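Local coordinates for protein intracellular exo-alpha-(1->5)-L-arabinofuranosidase (Bifidobacterium longum, PDB 2Y2W) that cleaves terminal alpha-(1->5)-linked arabinofuranosyl units from arabinans and also acts on wheat arabinoxylan, as a family 51 glycoside hydrolase, at residues Ala298-Gln301 against Asp302-Ser306; Val343-Ser346 against Asp347-Asn350; Arg407-Leu410 against Val411-Ala415. All blocks are in the same frame, centred on the assembly; numbering follows the deposited sequence.

Contact 1: residues Ala298-Gln301 against Asp302-Ser306; sequences ASMQ and DFLAS
Met300 and Leu304, one helical turn apart, lay their side chains obliquely over each other along the buried flank of helix 297-304. The touching atoms are the thioether sulfur and one methyl branch, Met300 SD lying 3.8 Å from Leu304 CD1. Met300 starts with CG anti to its own nitrogen (chi1 168°) and then bends at both chi2 and chi3, which folds the sulfur back onto the leucine methyl instead of letting the chain run straight out; a flexible methionine suits such a fitted path. Leu304 also leans on the backbone, with CG 3.4 Å from Met300 O. That carbonyl accepts the helical bond from Leu304 N at 3.0 Å, and Phe303 N and Asp302 N give the equivalent bonds to Ser299 O and Ala298 O.

Gln301 crosses Leu304 at about a right angle, its NE2 4.2 Å from CD1, while its amide is engaged by the backbone of Arg486. Asp302, by contrast, turns its carboxylate back toward the preceding turn, leaving OD1 3.0 Å from Ala298 O. Two acceptors cannot bond to each other; the bond from Glu458 N to OD1 probably helps to offset their closeness. At the C-terminal end, the hydroxyl of Ser306 donates to Phe303 O, OG to O 2.7 Å, from the same face of the carbonyl as Ser306 N.

The apolar flank rests on helix 382-397, where Phe303 and Leu304 meet Val387, and Phe303 also touches Tyr287 of strand 280-287. The polar flank faces loops containing Thr457, Glu458 and Arg486, which follow strands of the mixed sheet.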
# COMPACT_ATOMS: atom_id res chain seq x y z
N ALA D 298 -4.49 -27.65 -39.39
CA ALA D 298 -3.75 -26.38 -39.39
C ALA D 298 -3.35 -25.98 -37.98
O ALA D 298 -2.20 -25.60 -37.75
CB ALA D 298 -4.59 -25.28 -40.05
N SER D 299 -4.29 -26.07 -37.05
CA SER D 299 -4.06 -25.73 -35.65
C SER D 299 -3.10 -26.73 -34.99
O SER D 299 -2.29 -26.34 -34.14
CB SER D 299 -5.39 -25.69 -34.88
OG SER D 299 -6.01 -26.96 -34.88
N MET D 300 -3.22 -27.99 -35.39
CA MET D 300 -2.32 -29.06 -34.94
C MET D 300 -0.87 -28.78 -35.33
O MET D 300 0.03 -28.89 -34.50
CB MET D 300 -2.79 -30.41 -35.48
CG MET D 300 -1.81 -31.58 -35.33
SD MET D 300 -1.29 -31.92 -33.63
CE MET D 300 -2.82 -32.49 -32.89
N GLN D 301 -0.66 -28.40 -36.59
CA GLN D 301 0.68 -28.10 -37.11
C GLN D 301 1.30 -26.86 -36.45
O GLN D 301 2.51 -26.82 -36.24
CB GLN D 301 0.65 -27.94 -38.64
CG GLN D 301 2.03 -27.94 -39.31
CD GLN D 301 2.72 -29.29 -39.25
OE1 GLN D 301 2.46 -30.18 -40.06
NE2 GLN D 301 3.63 -29.45 -38.29
N ASP D 302 0.46 -25.87 -36.12
CA ASP D 302 0.90 -24.71 -35.36
C ASP D 302 1.35 -25.13 -33.95
O ASP D 302 2.35 -24.63 -33.43
CB ASP D 302 -0.22 -23.67 -35.24
CG ASP D 302 -0.62 -23.07 -36.58
OD1 ASP D 302 -0.06 -23.48 -37.63
OD2 ASP D 302 -1.49 -22.18 -36.58
N PHE D 303 0.59 -26.04 -33.36
CA PHE D 303 0.82 -26.53 -32.01
C PHE D 303 2.10 -27.36 -31.88
O PHE D 303 2.81 -27.26 -30.88
CB PHE D 303 -0.40 -27.31 -31.52
CG PHE D 303 -0.21 -27.99 -30.20
CD1 PHE D 303 0.15 -27.26 -29.07
CD2 PHE D 303 -0.42 -29.36 -30.07
CE1 PHE D 303 0.33 -27.89 -27.84
CE2 PHE D 303 -0.26 -29.99 -28.85
CZ PHE D 303 0.11 -29.26 -27.73
N LEU D 304 2.40 -28.16 -32.90
CA LEU D 304 3.61 -28.98 -32.89
C LEU D 304 4.89 -28.15 -33.00
O LEU D 304 5.96 -28.60 -32.59
CB LEU D 304 3.55 -30.04 -34.00
CG LEU D 304 2.51 -31.16 -33.84
CD1 LEU D 304 2.18 -31.79 -35.18
CD2 LEU D 304 2.97 -32.22 -32.84
N ALA D 305 4.76 -26.93 -33.53
CA ALA D 305 5.89 -26.01 -33.64
C ALA D 305 5.86 -24.93 -32.55
O ALA D 305 6.34 -23.81 -32.77
CB ALA D 305 5.92 -25.38 -35.03
N SER D 306 5.31 -25.27 -31.38
CA SER D 306 5.17 -24.33 -30.27
C SER D 306 6.50 -23.90 -29.65
O SER D 306 6.58 -22.87 -28.99
CB SER D 306 4.26 -24.90 -29.18
OG SER D 306 2.91 -24.86 -29.60

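Contact 2: residues Val343-Ser346 against Asp347-Asn350; sequences VWYS and DKWN
The loop that leaves barrel strand 335-341 turns here into helix 347-357, on the catalytic face of a (beta/alpha)8 barrel, and it carries Trp344, which by similarity is important for substrate recognition, a place where a broad indole suits a sugar-binding cleft. Its ring meets Tyr286 edge-to-face, and one of its own faces is covered by Ser346 CB, 3.8 Å above the plane and over the ring centre. Trp344 and Trp349 cross obliquely: the benzo-ring atom CZ2 of Trp344 approaches Trp349 CB at 4.0 Å, and the indole of Trp349 goes on to meet the ring of Trp139.

Tyr345 is the centre of an inverse gamma turn. Its ring packs with His292, and its hydroxyl bonds to Asp384. Asp347 approaches the tyrosine ring at the edge, near its plane, with OD1 3.7 Å from Tyr345 CB. Lys348, bent at chi2 and chi4, curls back over the turn until NZ lies 3.9 Å from the same CB; an exposed place suits lysine, whose amine can stay near solvent while its methylenes follow the turn.

The first helical turn is closed by Asn350 N, which donates to Ser346 O at 2.9 Å with an N-H...O angle of 152°. Asn350 CG stands beside its own nitrogen (chi1 -80°), bringing the amide over the same carbonyl, yet ND2, 3.1 Å from Ser346 O, is too poorly angled to bond.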
# COMPACT_ATOMS: atom_id res chain seq x y z
N VAL D 343 1.88 -27.91 -21.61
CA VAL D 343 0.66 -27.95 -22.41
C VAL D 343 -0.57 -27.78 -21.51
O VAL D 343 -0.75 -28.53 -20.56
CB VAL D 343 0.56 -29.26 -23.22
CG1 VAL D 343 -0.80 -29.39 -23.90
CG2 VAL D 343 1.66 -29.34 -24.27
N TRP D 344 -1.39 -26.78 -21.83
CA TRP D 344 -2.65 -26.54 -21.12
C TRP D 344 -3.75 -26.03 -22.04
O TRP D 344 -3.63 -24.96 -22.64
CB TRP D 344 -2.43 -25.58 -19.94
CG TRP D 344 -3.70 -25.08 -19.26
CD1 TRP D 344 -4.87 -25.77 -19.08
CD2 TRP D 344 -3.90 -23.81 -18.64
NE1 TRP D 344 -5.78 -25.00 -18.41
CE2 TRP D 344 -5.21 -23.79 -18.12
CE3 TRP D 344 -3.09 -22.67 -18.47
CZ2 TRP D 344 -5.74 -22.68 -17.45
CZ3 TRP D 344 -3.62 -21.57 -17.80
CH2 TRP D 344 -4.93 -21.58 -17.30
N TYR D 345 -4.83 -26.80 -22.14
CA TYR D 345 -6.02 -26.42 -22.90
C TYR D 345 -6.84 -25.41 -22.09
O TYR D 345 -7.74 -25.79 -21.34
CB TYR D 345 -6.84 -27.66 -23.27
CG TYR D 345 -6.20 -28.50 -24.35
CD1 TYR D 345 -5.31 -29.53 -24.03
CD2 TYR D 345 -6.48 -28.27 -25.70
CE1 TYR D 345 -4.71 -30.30 -25.03
CE2 TYR D 345 -5.89 -29.03 -26.70
CZ TYR D 345 -5.01 -30.05 -26.36
OH TYR D 345 -4.42 -30.80 -27.36
N SER D 346 -6.50 -24.14 -22.26
CA SER D 346 -7.04 -23.06 -21.43
C SER D 346 -8.43 -22.56 -21.84
O SER D 346 -9.02 -21.73 -21.15
CB SER D 346 -6.05 -21.89 -21.37
OG SER D 346 -5.63 -21.50 -22.67
N ASP D 347 -8.94 -23.08 -22.95
CA ASP D 347 -10.28 -22.73 -23.42
C ASP D 347 -11.40 -23.24 -22.50
O ASP D 347 -12.46 -22.62 -22.40
CB ASP D 347 -10.51 -23.20 -24.87
CG ASP D 347 -10.17 -24.67 -25.08
OD1 ASP D 347 -9.36 -25.23 -24.31
OD2 ASP D 347 -10.72 -25.26 -26.03
N LYS D 348 -11.14 -24.36 -21.83
CA LYS D 348 -12.06 -24.93 -20.85
C LYS D 348 -12.23 -24.01 -19.63
O LYS D 348 -13.33 -23.86 -19.11
CB LYS D 348 -11.59 -26.32 -20.39
CG LYS D 348 -11.90 -27.48 -21.36
CD LYS D 348 -11.02 -27.46 -22.61
CE LYS D 348 -11.11 -28.76 -23.39
NZ LYS D 348 -10.14 -29.78 -22.91
N TRP D 349 -11.12 -23.41 -19.19
CA TRP D 349 -11.15 -22.46 -18.08
C TRP D 349 -11.67 -21.09 -18.53
O TRP D 349 -12.36 -20.40 -17.77
CB TRP D 349 -9.77 -22.33 -17.44
CG TRP D 349 -9.68 -21.28 -16.36
CD1 TRP D 349 -8.97 -20.11 -16.42
CD2 TRP D 349 -10.32 -21.29 -15.08
NE1 TRP D 349 -9.13 -19.40 -15.26
CE2 TRP D 349 -9.96 -20.10 -14.42
CE3 TRP D 349 -11.18 -22.19 -14.43
CZ2 TRP D 349 -10.42 -19.78 -13.13
CZ3 TRP D 349 -11.63 -21.88 -13.15
CH2 TRP D 349 -11.25 -20.68 -12.52
N ASN D 350 -11.35 -20.71 -19.77
CA ASN D 350 -11.84 -19.46 -20.36
C ASN D 350 -13.36 -19.41 -20.53
O ASN D 350 -13.97 -18.35 -20.38
CB ASN D 350 -11.15 -19.18 -21.70
CG ASN D 350 -9.77 -18.57 -21.53
OD1 ASN D 350 -9.53 -17.77 -20.63
ND2 ASN D 350 -8.85 -18.95 -22.41

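Contact 3: residues Arg407-Leu410 against Val411-Ala415; sequences RAQL and VNVIA
Arg407 NH1 and Gln409 N both bond to Ile414 O, fastening the end of strand 402-408 to the loop that curls back beside it. The arginine bond is 2.8 Å long and nearly straight, 164° at the hydrogen, and lies in the planes of both the guanidinium and the carbonyl. Gln409 N, also at 2.8 Å, comes instead from above the carbonyl plane. A weak bond from Arg407 NH2 adds to the grip on this buried oxygen.

Charge pairing adds a second anchor, since NH2 also forms a salt bridge with Glu388. An arginine suits this interior place because it can serve a carbonyl and a carboxylate together; a leucine here would probably leave Glu388 without its positive mate and Ile414 O with fewer donors.

Among apolar contacts, Ile414 CD1 reaches Ala408 CB at 4.2 Å; a small alanine suits this place, since Tyr286 packs against it too.

Weaker contacts involve Gln409, which runs side by side with Val413, its OE1 3.9 Å from Val413 CG1. The glutamine is extended beyond CG (chi2 178°), which carries its amide to Glu69, and NE2 bonds weakly to that carboxylate. A CA-H...O contact joins Ala415 CA to Gln409 O at 3.3 Å.

The peptide before Gln409 is cis, where the chain leaves the eighth barrel strand. Such strand ends and their loops form the active site of (beta/alpha)8 glycosidases, and Gln409 probably binds arabinofuranose here.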
# COMPACT_ATOMS: atom_id res chain seq x y z
N ARG D 407 7.81 -27.17 -14.64
CA ARG D 407 6.67 -27.65 -15.41
C ARG D 407 5.41 -27.62 -14.55
O ARG D 407 5.41 -28.09 -13.41
CB ARG D 407 6.92 -29.06 -15.94
CG ARG D 407 6.00 -29.43 -17.10
CD ARG D 407 5.67 -30.91 -17.12
NE ARG D 407 4.50 -31.19 -17.96
CZ ARG D 407 3.24 -31.12 -17.54
NH1 ARG D 407 2.96 -30.78 -16.28
NH2 ARG D 407 2.25 -31.38 -18.38
N ALA D 408 4.34 -27.05 -15.11
CA ALA D 408 3.07 -26.92 -14.40
C ALA D 408 2.04 -27.91 -14.94
O ALA D 408 1.77 -27.92 -16.14
CB ALA D 408 2.56 -25.49 -14.52
N GLN D 409 1.48 -28.76 -14.08
CA GLN D 409 1.85 -28.89 -12.67
C GLN D 409 2.21 -30.35 -12.35
O GLN D 409 2.25 -31.19 -13.25
CB GLN D 409 0.73 -28.36 -11.76
CG GLN D 409 0.71 -26.84 -11.65
CD GLN D 409 -0.42 -26.31 -10.79
OE1 GLN D 409 -0.87 -26.96 -9.85
NE2 GLN D 409 -0.88 -25.10 -11.10
N LEU D 410 2.47 -30.64 -11.08
CA LEU D 410 3.02 -31.95 -10.70
C LEU D 410 2.01 -33.11 -10.70
O LEU D 410 2.29 -34.17 -11.24
CB LEU D 410 3.75 -31.87 -9.36
CG LEU D 410 4.61 -33.08 -8.96
CD1 LEU D 410 5.72 -33.35 -9.97
CD2 LEU D 410 5.18 -32.90 -7.56
N VAL D 411 0.85 -32.90 -10.07
CA VAL D 411 -0.14 -33.97 -9.92
C VAL D 411 -1.56 -33.50 -10.24
O VAL D 411 -1.99 -32.44 -9.78
CB VAL D 411 -0.10 -34.60 -8.49
CG1 VAL D 411 -0.96 -35.86 -8.42
CG2 VAL D 411 1.33 -34.93 -8.09
N ASN D 412 -2.27 -34.30 -11.03
CA ASN D 412 -3.69 -34.09 -11.39
C ASN D 412 -3.99 -32.87 -12.26
O ASN D 412 -4.68 -32.99 -13.28
CB ASN D 412 -4.60 -34.10 -10.15
CG ASN D 412 -4.80 -35.49 -9.57
OD1 ASN D 412 -4.64 -36.50 -10.27
ND2 ASN D 412 -5.16 -35.56 -8.30
N VAL D 413 -3.48 -31.72 -11.85
CA VAL D 413 -3.67 -30.46 -12.56
C VAL D 413 -2.62 -30.35 -13.66
O VAL D 413 -1.42 -30.29 -13.36
CB VAL D 413 -3.56 -29.26 -11.59
CG1 VAL D 413 -3.71 -27.94 -12.33
CG2 VAL D 413 -4.60 -29.37 -10.48
N ILE D 414 -3.07 -30.32 -14.91
CA ILE D 414 -2.18 -30.32 -16.09
C ILE D 414 -0.85 -31.06 -15.83
O ILE D 414 0.23 -30.48 -15.90
CB ILE D 414 -1.94 -28.89 -16.67
CG1 ILE D 414 -1.71 -27.85 -15.55
CG2 ILE D 414 -3.10 -28.49 -17.58
CD1 ILE D 414 -1.22 -26.50 -16.04
N ALA D 415 -0.96 -32.35 -15.53
CA ALA D 415 0.13 -33.08 -14.89
C ALA D 415 0.55 -34.37 -15.60
O ALA D 415 -0.27 -35.03 -16.22
CB ALA D 415 -0.25 -33.39 -13.46

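The contacts follow one another along the chain, each closing before the next opens, and all belong to the (beta/alpha)8 barrel region. Contact 1 lies on helix 297-304 after the sixth strand, contact 2 follows the seventh strand, and contact 3 follows on from the eighth. The centres of contacts 1 and 2 are about 16 Å apart, joined where Phe303 CZ packs 3.8 Å from Val343 CG2. Contacts 2 and 3, about 13 Å apart between centres, meet through Trp344 CD1 and Ile414 CG2 at 3.6 Å. Contacts 1 and 3 do not touch. Contacts 2 and 3, which hold Trp344 and Gln409, probably line neighbouring parts of the sugar site, while contact 1 links the barrel side to loops of the mixed sheet.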